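Local coordinates for protein pleckstrin homology domain-containing family A member 8 (PDB 5KDI) that binds a simple glycosphingolipid, a galactosylceramide with an oleoyl chain, in its GLTP-fold domain and probably transfers such lipids between membranes, at residues A[157-162]-A[172-177]; A[1-4]-A[8-11]. The protein carries 2 engineered substitutions. All blocks are in the same frame, centred on the assembly; numbering follows the deposited sequence.

Contact 1: residues A[157-162]-A[172-177]; sequences DFVAAL and EAFSIG
With CG anti to the backbone N of its own residue (chi1 174°), Phe174 sends its ring out from helix 172-202 and reaches Val159 and Leu162 with the far end of the ring. Val159 meets the ring with its CB, 3.9 Å from Phe174 CE2. Beyond the far end of the ring, near its plane, Leu162 CB stands 4.3 Å from Phe174 CZ, a looser apolar touch. Two backbone carbonyls add to this. The Leu162 O sits at the ring edge, in its plane, 3.8 Å from Phe174 CE1, where the partly positive ring hydrogens face it. The Val159 O approaches obliquely, 3.8 Å from Phe174 CZ, and also accepts from Leu162 N in the Val159-Leu162 turn. The contact is therefore a single aromatic arm laid against helix 155-160 and the residues that follow it, with the two backbones well apart. It bears on the lipid site through Leu162, which also lines the pocket and touches the bound 6S8. Thr2 and Thr163 also touch the Phe174 side chain and His169 packs on Val159, while helix 35-41 lies against Phe158 and Ala161, joining helix 155-160 to the rest of the all-helical GLTP fold.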
loop_
_atom_site.group_PDB
_atom_site.type_symbol
_atom_site.label_atom_id
_atom_site.label_comp_id
_atom_site.label_asym_id
_atom_site.label_seq_id
_atom_site.Cartn_x
_atom_site.Cartn_y
_atom_site.Cartn_z
ATOM N N ASP A 157 -19.827 -1.641 -6.983
ATOM C CA ASP A 157 -19.209 -0.324 -7.023
ATOM C C ASP A 157 -17.716 -0.453 -6.887
ATOM O O ASP A 157 -16.958 0.349 -7.505
ATOM C CB ASP A 157 -19.773 0.627 -5.929
ATOM C CG ASP A 157 -21.153 1.185 -6.286
ATOM O OD1 ASP A 157 -21.686 0.883 -7.390
ATOM O OD2 ASP A 157 -21.717 1.915 -5.444
ATOM N N PHE A 158 -17.267 -1.414 -6.054
ATOM C CA PHE A 158 -15.858 -1.651 -5.900
ATOM C C PHE A 158 -15.208 -2.085 -7.234
ATOM O O PHE A 158 -14.285 -1.468 -7.710
ATOM C CB PHE A 158 -15.605 -2.711 -4.826
ATOM C CG PHE A 158 -14.163 -3.050 -4.660
ATOM C CD1 PHE A 158 -13.276 -2.138 -4.098
ATOM C CD2 PHE A 158 -13.696 -4.301 -5.021
ATOM C CE1 PHE A 158 -11.927 -2.441 -3.939
ATOM C CE2 PHE A 158 -12.348 -4.631 -4.830
ATOM C CZ PHE A 158 -11.462 -3.697 -4.327
ATOM N N VAL A 159 -15.731 -3.123 -7.863
ATOM C CA VAL A 159 -15.123 -3.553 -9.103
ATOM C C VAL A 159 -15.293 -2.494 -10.207
ATOM O O VAL A 159 -14.414 -2.367 -11.093
ATOM C CB VAL A 159 -15.604 -4.935 -9.543
ATOM C CG1 VAL A 159 -15.150 -5.991 -8.542
ATOM C CG2 VAL A 159 -17.118 -4.949 -9.748
ATOM N N ALA A 160 -16.409 -1.761 -10.216
ATOM C CA ALA A 160 -16.581 -0.683 -11.204
ATOM C C ALA A 160 -15.414 0.369 -11.104
ATOM O O ALA A 160 -15.048 0.990 -12.096
ATOM C CB ALA A 160 -17.930 0.004 -11.002
ATOM N N ALA A 161 -14.892 0.600 -9.894
ATOM C CA ALA A 161 -13.774 1.510 -9.682
ATOM C C ALA A 161 -12.426 0.948 -10.164
ATOM O O ALA A 161 -11.431 1.663 -10.167
ATOM C CB ALA A 161 -13.654 1.944 -8.213
ATOM N N LEU A 162 -12.413 -0.327 -10.540
ATOM C CA LEU A 162 -11.190 -1.008 -10.979
ATOM C C LEU A 162 -11.157 -1.318 -12.481
ATOM O O LEU A 162 -10.216 -1.992 -12.957
ATOM C CB LEU A 162 -11.006 -2.290 -10.211
ATOM C CG LEU A 162 -10.982 -2.090 -8.684
ATOM C CD1 LEU A 162 -11.099 -3.422 -8.012
ATOM C CD2 LEU A 162 -9.757 -1.295 -8.287
ATOM N N GLU A 172 -17.260 -11.518 -18.240
ATOM C CA GLU A 172 -16.460 -12.588 -17.637
ATOM C C GLU A 172 -14.940 -12.297 -17.776
ATOM O O GLU A 172 -14.155 -12.649 -16.883
ATOM C CB GLU A 172 -16.793 -13.971 -18.249
ATOM C CG GLU A 172 -16.084 -15.121 -17.532
ATOM C CD GLU A 172 -16.365 -16.467 -18.152
ATOM O OE1 GLU A 172 -16.175 -16.640 -19.386
ATOM O OE2 GLU A 172 -16.769 -17.356 -17.383
ATOM N N ALA A 173 -14.538 -11.715 -18.920
ATOM C CA ALA A 173 -13.124 -11.381 -19.220
ATOM C C ALA A 173 -12.508 -10.516 -18.129
ATOM O O ALA A 173 -11.285 -10.594 -17.821
ATOM C CB ALA A 173 -13.001 -10.686 -20.582
ATOM N N PHE A 174 -13.365 -9.722 -17.473
ATOM C CA PHE A 174 -12.862 -8.844 -16.431
ATOM C C PHE A 174 -12.554 -9.617 -15.177
ATOM O O PHE A 174 -11.525 -9.364 -14.575
ATOM C CB PHE A 174 -13.878 -7.691 -16.172
ATOM C CG PHE A 174 -13.498 -6.834 -15.003
ATOM C CD1 PHE A 174 -12.587 -5.788 -15.185
ATOM C CD2 PHE A 174 -13.982 -7.092 -13.715
ATOM C CE1 PHE A 174 -12.184 -4.998 -14.131
ATOM C CE2 PHE A 174 -13.604 -6.280 -12.647
ATOM C CZ PHE A 174 -12.684 -5.246 -12.860
ATOM N N SER A 175 -13.447 -10.542 -14.798
ATOM C CA SER A 175 -13.217 -11.393 -13.634
ATOM C C SER A 175 -11.939 -12.208 -13.813
ATOM O O SER A 175 -11.155 -12.361 -12.878
ATOM C CB SER A 175 -14.352 -12.370 -13.392
ATOM O OG SER A 175 -15.470 -11.666 -12.939
ATOM N N ILE A 176 -11.778 -12.753 -15.020
ATOM C CA ILE A 176 -10.543 -13.463 -15.384
ATOM C C ILE A 176 -9.333 -12.505 -15.297
ATOM O O ILE A 176 -8.255 -12.870 -14.802
ATOM C CB ILE A 176 -10.629 -14.113 -16.821
ATOM C CG1 ILE A 176 -11.849 -15.046 -16.922
ATOM C CG2 ILE A 176 -9.330 -14.772 -17.202
ATOM C CD1 ILE A 176 -12.054 -15.936 -15.737
ATOM N N GLY A 177 -9.504 -11.292 -15.819
ATOM C CA GLY A 177 -8.440 -10.297 -15.803
ATOM C C GLY A 177 -8.044 -9.831 -14.412
ATOM O O GLY A 177 -6.852 -9.645 -14.122
#

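Contact 2: residues A[1-4]-A[8-11]; sequences PTFF and NTSF. With 6S8 ((~{Z})-~{N}-[(~{E},2~{S},3~{R})-1-[(2~{R},3~{R},4~{S},5~{R},6~{R})-6-(hydroxymethyl)-3,4,5-tris(oxidanyl)oxan-2-yl]oxy-3-oxidanyl-octadec-4-en-2-yl]octadec-9-enamide), chain C.
The inner end of the glycosphingolipid pocket is the setting here: Phe3 and Phe4, both pocket residues, meet the tail of the bound 6S8 while the loop 8-11 folds back against them. The terminal carbon CAR of the oleoyl chain comes 3.4 Å from Phe4 CE1 and 3.6 Å from Phe3 CE2, oblique to both rings. The two rings also meet each other, Phe3 CD2 lying over a face of Phe4 and Phe4 CE1 at the edge of Phe3. Across the contact, Thr9 holds CG2 anti to the backbone N, which sets this methyl over one face of the Phe3 ring, a CH-pi contact 3.9 Å from the centroid and 25° off the normal. The same methyl lies 3.3 Å from Phe3 O. Thr9 thus shows its carbon branch to the aromatic ring, while its OG1 bonds to Thr6 OG1. Farther along, Ser10 CB packs 3.3 Å from Phe4 O, and a water bridges the segments: it donates to Phe4 O at 2.9 Å and accepts from Ser10 OG, which also bonds to Ser12 OG. The first segment is braced by an ST turn, in which Phe4 N donates to Thr2 OG1 at 3.0 Å with an N-H...O angle of 137°; Thr2 OG1 is also bonded to Asp181 OD2. Tyr185 of helix 172-202 meets Phe4 edge to face. With the polar sugar-amide region of the lipid hydrogen-bonded elsewhere, to Asp52, Asn56, Lys59 and His137, this end offers the chain terminus aromatic carbon, so it is held by dispersion and shape, while Thr9 OG1 and Ser10 OG turn to Thr6, Ser12 and a water rather than to the lipid.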
loop_
_atom_site.group_PDB
_atom_site.type_symbol
_atom_site.label_atom_id
_atom_site.label_comp_id
_atom_site.label_asym_id
_atom_site.label_seq_id
_atom_site.Cartn_x
_atom_site.Cartn_y
_atom_site.Cartn_z
ATOM N N PRO A 1 -7.786 -5.479 -19.716
ATOM C CA PRO A 1 -6.976 -5.047 -18.569
ATOM C C PRO A 1 -7.826 -4.606 -17.379
ATOM O O PRO A 1 -9.009 -4.376 -17.521
ATOM C CB PRO A 1 -6.249 -3.833 -19.114
ATOM C CG PRO A 1 -7.175 -3.238 -20.151
ATOM C CD PRO A 1 -8.014 -4.384 -20.678
ATOM N N THR A 2 -7.177 -4.478 -16.225
ATOM C CA THR A 2 -7.796 -3.951 -15.046
ATOM C C THR A 2 -6.905 -2.846 -14.453
ATOM O O THR A 2 -5.760 -2.648 -14.892
ATOM C CB THR A 2 -8.070 -4.979 -13.945
ATOM O OG1 THR A 2 -6.840 -5.220 -13.287
ATOM C CG2 THR A 2 -8.759 -6.331 -14.448
ATOM N N PHE A 3 -7.435 -2.132 -13.446
ATOM C CA PHE A 3 -6.640 -1.184 -12.727
ATOM C C PHE A 3 -5.246 -1.749 -12.383
ATOM O O PHE A 3 -4.213 -1.023 -12.425
ATOM C CB PHE A 3 -7.356 -0.808 -11.411
ATOM C CG PHE A 3 -6.460 -0.159 -10.361
ATOM C CD1 PHE A 3 -6.109 1.178 -10.464
ATOM C CD2 PHE A 3 -5.878 -0.897 -9.327
ATOM C CE1 PHE A 3 -5.259 1.801 -9.571
ATOM C CE2 PHE A 3 -5.019 -0.285 -8.392
ATOM C CZ PHE A 3 -4.714 1.073 -8.519
ATOM N N PHE A 4 -5.215 -3.029 -11.954
ATOM C CA PHE A 4 -4.003 -3.629 -11.422
ATOM C C PHE A 4 -2.924 -3.893 -12.422
ATOM O O PHE A 4 -1.764 -4.140 -11.997
ATOM C CB PHE A 4 -4.354 -4.914 -10.675
ATOM C CG PHE A 4 -5.256 -4.712 -9.518
ATOM C CD1 PHE A 4 -4.772 -4.150 -8.356
ATOM C CD2 PHE A 4 -6.599 -5.020 -9.606
ATOM C CE1 PHE A 4 -5.615 -3.911 -7.282
ATOM C CE2 PHE A 4 -7.439 -4.804 -8.537
ATOM C CZ PHE A 4 -6.953 -4.244 -7.378
ATOM N N ASN A 8 2.422 1.992 -14.294
ATOM C CA ASN A 8 2.984 2.415 -12.973
ATOM C C ASN A 8 2.262 1.808 -11.788
ATOM O O ASN A 8 2.703 2.000 -10.650
ATOM C CB ASN A 8 3.025 3.968 -12.837
ATOM C CG ASN A 8 3.820 4.612 -13.924
ATOM O OD1 ASN A 8 4.997 4.242 -14.167
ATOM N ND2 ASN A 8 3.166 5.530 -14.654
ATOM N N THR A 9 1.170 1.065 -12.003
ATOM C CA THR A 9 0.398 0.580 -10.886
ATOM C C THR A 9 0.981 -0.642 -10.224
ATOM O O THR A 9 1.121 -0.693 -8.971
ATOM C CB THR A 9 -1.050 0.329 -11.279
ATOM O OG1 THR A 9 -1.633 1.570 -11.722
ATOM C CG2 THR A 9 -1.864 -0.314 -10.197
ATOM N N SER A 10 1.320 -1.663 -10.997
ATOM C CA SER A 10 1.623 -2.933 -10.358
ATOM C C SER A 10 3.032 -3.064 -9.741
ATOM O O SER A 10 4.077 -2.836 -10.367
ATOM C CB SER A 10 1.433 -4.102 -11.323
ATOM O OG SER A 10 1.483 -5.302 -10.584
ATOM N N PHE A 11 3.020 -3.563 -8.527
ATOM C CA PHE A 11 4.246 -3.984 -7.901
ATOM C C PHE A 11 5.037 -5.059 -8.704
ATOM O O PHE A 11 6.252 -5.152 -8.644
ATOM C CB PHE A 11 3.968 -4.494 -6.498
ATOM C CG PHE A 11 3.483 -3.442 -5.559
ATOM C CD1 PHE A 11 4.386 -2.665 -4.890
ATOM C CD2 PHE A 11 2.106 -3.180 -5.439
ATOM C CE1 PHE A 11 3.942 -1.631 -4.047
ATOM C CE2 PHE A 11 1.673 -2.189 -4.598
ATOM C CZ PHE A 11 2.600 -1.401 -3.924
HETATM C C1 6S8 C . -0.752 6.668 11.674
HETATM C C2 6S8 C . -2.016 6.053 11.115
HETATM N N2 6S8 C . -1.731 5.527 9.787
HETATM C C3 6S8 C . -3.129 7.137 11.030
HETATM O O3 6S8 C . -3.301 7.662 12.364
HETATM C C4 6S8 C . -4.386 6.533 10.523
HETATM C C5 6S8 C . -4.948 6.967 9.392
HETATM C C6 6S8 C . -6.224 6.452 8.784
HETATM C C7 6S8 C . -6.899 5.275 9.440
HETATM C C8 6S8 C . -8.317 5.366 8.949
HETATM C C9 6S8 C . -8.858 3.984 8.910
HETATM C C10 6S8 C . -8.349 3.296 7.671
HETATM C C11 6S8 C . -9.514 2.948 6.725
HETATM C C12 6S8 C . -9.105 1.762 5.868
HETATM C C13 6S8 C . -9.296 1.928 4.368
HETATM C C14 6S8 C . -10.722 1.783 3.864
HETATM C C15 6S8 C . -10.765 1.153 2.463
HETATM C C16 6S8 C . -11.616 1.828 1.402
HETATM C C17 6S8 C . -12.693 1.007 0.674
HETATM C C18 6S8 C . -12.205 -0.115 -0.229
HETATM C C1A 6S8 C . 1.160 7.890 10.874
HETATM O O1A 6S8 C . -0.240 7.709 10.843
HETATM C C2A 6S8 C . 1.611 8.554 9.603
HETATM O O2A 6S8 C . 1.288 7.684 8.500
HETATM C C3A 6S8 C . 3.086 8.948 9.662
HETATM O O3A 6S8 C . 3.413 9.700 8.515
HETATM C C4A 6S8 C . 3.349 9.734 10.932
HETATM O O4A 6S8 C . 2.836 11.060 10.830
HETATM O O5A 6S8 C . 2.333 9.132 14.500
HETATM C C5M 6S8 C . 2.821 8.978 12.136
HETATM C C6A 6S8 C . 3.038 9.756 13.407
HETATM O O6A 6S8 C . 1.419 8.748 11.963
HETATM C CAA 6S8 C . -1.958 4.268 9.445
HETATM O OAA 6S8 C . -2.332 3.386 10.214
HETATM C CAB 6S8 C . -1.650 3.964 8.010
HETATM C CAC 6S8 C . -3.042 4.330 7.416
HETATM C CAD 6S8 C . -3.530 3.210 6.605
HETATM C CAE 6S8 C . -3.645 3.739 5.203
HETATM C CAF 6S8 C . -4.145 2.566 4.374
HETATM C CAG 6S8 C . -3.304 2.409 3.094
HETATM C CAH 6S8 C . -4.185 2.015 1.903
HETATM C CAI 6S8 C . -4.669 0.618 2.159
HETATM C CAJ 6S8 C . -5.899 0.190 1.861
HETATM C CAK 6S8 C . -6.961 1.010 1.200
HETATM C CAL 6S8 C . -7.839 -0.103 0.616
HETATM C CAM 6S8 C . -8.715 0.329 -0.542
HETATM C CAN 6S8 C . -7.876 0.866 -1.663
HETATM C CAO 6S8 C . -8.580 0.640 -2.981
HETATM C CAP 6S8 C . -8.165 -0.643 -3.647
HETATM C CAQ 6S8 C . -7.773 -0.421 -5.072
HETATM C CAR 6S8 C . -6.673 -1.359 -5.371
HETATM O O HOH W 1 -0.819 -6.884 -12.195
#

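How the contacts relate
Both contacts are buried, but contact 2 lies nearer the middle of the chain, its centre about 13 Å from the centre of the chain, against about 20 Å for contact 1. They touch directly: Leu162 O accepts a probable hydrogen bond from Phe3 N at 2.8 Å, and Thr2 CG2 packs on Phe174 CE1 at 3.7 Å. Both lean on helix 172-202, contact 1 through Phe174 and contact 2 through Tyr185 and Asp181. Contact 1 joins helix 155-160 and the loop after it to helix 172-202 through apolar touches and carbonyl oxygens at a ring, whereas contact 2 links a 3-10 segment to a loop through CH-pi packing and a water bridge. Both supply lipid-pocket residues.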